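Local coordinates for succinoglycan biosynthesis protein (Bacillus cereus ATCC 14579, PDB 3B55) that binds a calcium ion and is probably an erythromycin esterase-like protein whose own reaction is not established, at residues K292-E295 / E296-K300. The protein carries 1 engineered substitution. Numbering follows the deposited sequence.
Sequences KWTE and EHLGK
His297 lies over one face of the Trp293 indole, one turn further along helix 278-298 and close to that helix's C-terminal end. Followed from CB outward, the histidine meets the tryptophan at every step. CB sits over the six-membered ring, 4.2 Å from its centroid and 16° off the normal, a CH-pi contact. CG turns away from the carbonyl carbon (chi1 -64°), which carries the imidazole back over the preceding turn and puts CG 3.7 Å from Trp293 NE1. ND1 then donates to Trp293 O at 2.9 Å, in the carbonyl plane on a lone pair, with the acceptor near the imidazole plane. CD2 has Trp293 NE1 as its nearest partner, at 3.9 Å. CE1 comes within 3.4 Å of Trp293 CD1, and NE2 at the tip is 3.7 Å from Trp293 NE1. The imidazole and the five-membered ring are thus an offset stack, with planes 15° apart and Trp293 NE1 above the imidazole centre. Trp254 of helix 250-268 meets the Trp293 ring edge-to-face.

Trp293 O also accepts a hydrogen bond from His297 N, so main chain and side chain of one residue share that oxygen. On another side of the helix, the aliphatic CG of Lys292 passes 3.7 Å from Glu296 OE1, while Lys292 itself makes a cation-pi contact with Tyr331. The helix ends as Leu298 N bonds to Thr294 O and Gly299 N to Glu295 O at 3.0 Å. Gly299 is the first residue to leave helical angles, with a positive phi that glycine tolerates readily; the chain then enters strand 301-306 of the central sheet. Because ND1 is the donor to Trp293 O, it must carry a proton, and that bond together with the stack fixes the rotation of the imidazole.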
ATOM      1  N   LYS A 292       9.828   4.048   1.785  1.00  8.97           N
ATOM      2  CA  LYS A 292      10.806   4.866   2.504  1.00 10.72           C
ATOM      3  C   LYS A 292      11.525   5.785   1.523  1.00 11.56           C
ATOM      4  O   LYS A 292      11.717   6.971   1.796  1.00 14.18           O
ATOM      5  CB  LYS A 292      11.832   3.989   3.229  1.00 13.46           C
ATOM      6  CG  LYS A 292      12.871   4.811   3.968  1.00 18.85           C
ATOM      7  CD  LYS A 292      13.649   4.002   4.992  1.00 18.59           C
ATOM      8  CE  LYS A 292      14.918   3.423   4.407  1.00 33.30           C
ATOM      9  NZ  LYS A 292      15.857   3.032   5.500  1.00 44.71           N
ATOM     10  N   TRP A 293      11.919   5.236   0.381  1.00  8.99           N
ATOM     11  CA  TRP A 293      12.598   6.030  -0.641  1.00  8.87           C
ATOM     12  C   TRP A 293      11.745   7.263  -1.031  1.00  8.42           C
ATOM     13  O   TRP A 293      12.267   8.368  -1.188  1.00 10.40           O
ATOM     14  CB  TRP A 293      12.855   5.167  -1.879  1.00  8.76           C
ATOM     15  CG  TRP A 293      13.522   5.914  -2.978  1.00 10.58           C
ATOM     16  CD1 TRP A 293      14.865   6.046  -3.184  1.00 14.89           C
ATOM     17  CD2 TRP A 293      12.883   6.728  -3.967  1.00  8.50           C
ATOM     18  NE1 TRP A 293      15.101   6.898  -4.237  1.00 15.32           N
ATOM     19  CE2 TRP A 293      13.901   7.332  -4.734  1.00  9.61           C
ATOM     20  CE3 TRP A 293      11.545   7.009  -4.274  1.00  8.29           C
ATOM     21  CZ2 TRP A 293      13.625   8.206  -5.795  1.00 10.42           C
ATOM     22  CZ3 TRP A 293      11.267   7.880  -5.332  1.00 13.13           C
ATOM     23  CH2 TRP A 293      12.306   8.469  -6.077  1.00 10.13           C
ATOM     24  N   THR A 294      10.438   7.064  -1.180  1.00  8.71           N
ATOM     25  CA  THR A 294       9.525   8.142  -1.556  1.00  6.29           C
ATOM     26  C   THR A 294       9.524   9.280  -0.536  1.00  7.98           C
ATOM     27  O   THR A 294       9.704  10.438  -0.886  1.00  9.92           O
ATOM     28  CB  THR A 294       8.086   7.613  -1.706  1.00  6.76           C
ATOM     29  OG1 THR A 294       8.068   6.560  -2.676  1.00  4.98           O
ATOM     30  CG2 THR A 294       7.150   8.732  -2.167  1.00  6.97           C
ATOM     31  N   GLU A 295       9.297   8.939   0.727  1.00 11.60           N
ATOM     32  CA  GLU A 295       9.278   9.920   1.802  1.00  9.34           C
ATOM     33  C   GLU A 295      10.632  10.639   1.893  1.00 11.13           C
ATOM     34  O   GLU A 295      10.695  11.865   2.008  1.00 13.06           O
ATOM     35  CB  GLU A 295       8.955   9.205   3.126  1.00 11.51           C
ATOM     36  CG  GLU A 295       8.743  10.096   4.356  1.00  6.66           C
ATOM     37  CD  GLU A 295      10.029  10.729   4.865  1.00 14.77           C
ATOM     38  OE1 GLU A 295      11.043  10.005   4.965  1.00 17.61           O
ATOM     39  OE2 GLU A 295      10.028  11.944   5.172  1.00 29.79           O
ATOM     40  N   GLU A 296      11.718   9.876   1.822  1.00 13.63           N
ATOM     41  CA  GLU A 296      13.045  10.466   1.931  1.00 14.84           C
ATOM     42  C   GLU A 296      13.433  11.369   0.762  1.00 17.57           C
ATOM     43  O   GLU A 296      14.139  12.356   0.957  1.00 16.16           O
ATOM     44  CB  GLU A 296      14.103   9.371   2.123  1.00 13.15           C
ATOM     45  CG  GLU A 296      13.884   8.515   3.363  1.00 21.11           C
ATOM     46  CD  GLU A 296      15.138   7.763   3.796  1.00 21.23           C
ATOM     47  OE1 GLU A 296      15.683   6.988   2.980  1.00 26.90           O
ATOM     48  OE2 GLU A 296      15.570   7.942   4.957  1.00 25.52           O
ATOM     49  N   HIS A 297      12.975  11.044  -0.444  1.00 16.27           N
ATOM     50  CA  HIS A 297      13.316  11.858  -1.604  1.00 15.12           C
ATOM     51  C   HIS A 297      12.226  12.799  -2.094  1.00 12.83           C
ATOM     52  O   HIS A 297      12.535  13.828  -2.678  1.00 16.12           O
ATOM     53  CB  HIS A 297      13.750  10.976  -2.775  1.00 12.97           C
ATOM     54  CG  HIS A 297      15.004  10.201  -2.515  1.00 18.86           C
ATOM     55  ND1 HIS A 297      15.048   9.132  -1.647  1.00 17.61           N
ATOM     56  CD2 HIS A 297      16.265  10.361  -2.981  1.00 14.78           C
ATOM     57  CE1 HIS A 297      16.284   8.668  -1.586  1.00 24.09           C
ATOM     58  NE2 HIS A 297      17.042   9.396  -2.386  1.00 22.24           N
ATOM     59  N   LEU A 298      10.959  12.473  -1.852  1.00 10.62           N
ATOM     60  CA  LEU A 298       9.873  13.326  -2.327  1.00 10.80           C
ATOM     61  C   LEU A 298       9.032  14.009  -1.253  1.00 11.42           C
ATOM     62  O   LEU A 298       8.212  14.862  -1.570  1.00 12.11           O
ATOM     63  CB  LEU A 298       8.963  12.536  -3.278  1.00 10.36           C
ATOM     64  CG  LEU A 298       9.680  11.844  -4.443  1.00 16.47           C
ATOM     65  CD1 LEU A 298       8.653  11.172  -5.338  1.00 15.42           C
ATOM     66  CD2 LEU A 298      10.505  12.853  -5.247  1.00 22.16           C
ATOM     67  N   GLY A 299       9.215  13.633   0.012  1.00 14.28           N
ATOM     68  CA  GLY A 299       8.462  14.294   1.071  1.00 12.33           C
ATOM     69  C   GLY A 299       7.377  13.538   1.821  1.00 13.80           C
ATOM     70  O   GLY A 299       7.381  12.312   1.897  1.00 15.85           O
ATOM     71  N   LYS A 300       6.435  14.291   2.380  1.00 11.49           N
ATOM     72  CA  LYS A 300       5.334  13.711   3.133  1.00 13.38           C
ATOM     73  C   LYS A 300       4.577  12.740   2.235  1.00 12.31           C
ATOM     74  O   LYS A 300       4.059  13.118   1.180  1.00 13.26           O
ATOM     75  CB  LYS A 300       4.430  14.824   3.662  1.00 12.50           C
ATOM     76  CG  LYS A 300       5.210  15.853   4.481  1.00 16.96           C
ATOM     77  CD  LYS A 300       4.599  16.087   5.846  1.00 20.15           C
ATOM     78  CE  LYS A 300       3.243  16.746   5.746  1.00 12.58           C
ATOM     79  NZ  LYS A 300       2.715  17.108   7.094  1.00  6.89           N
TER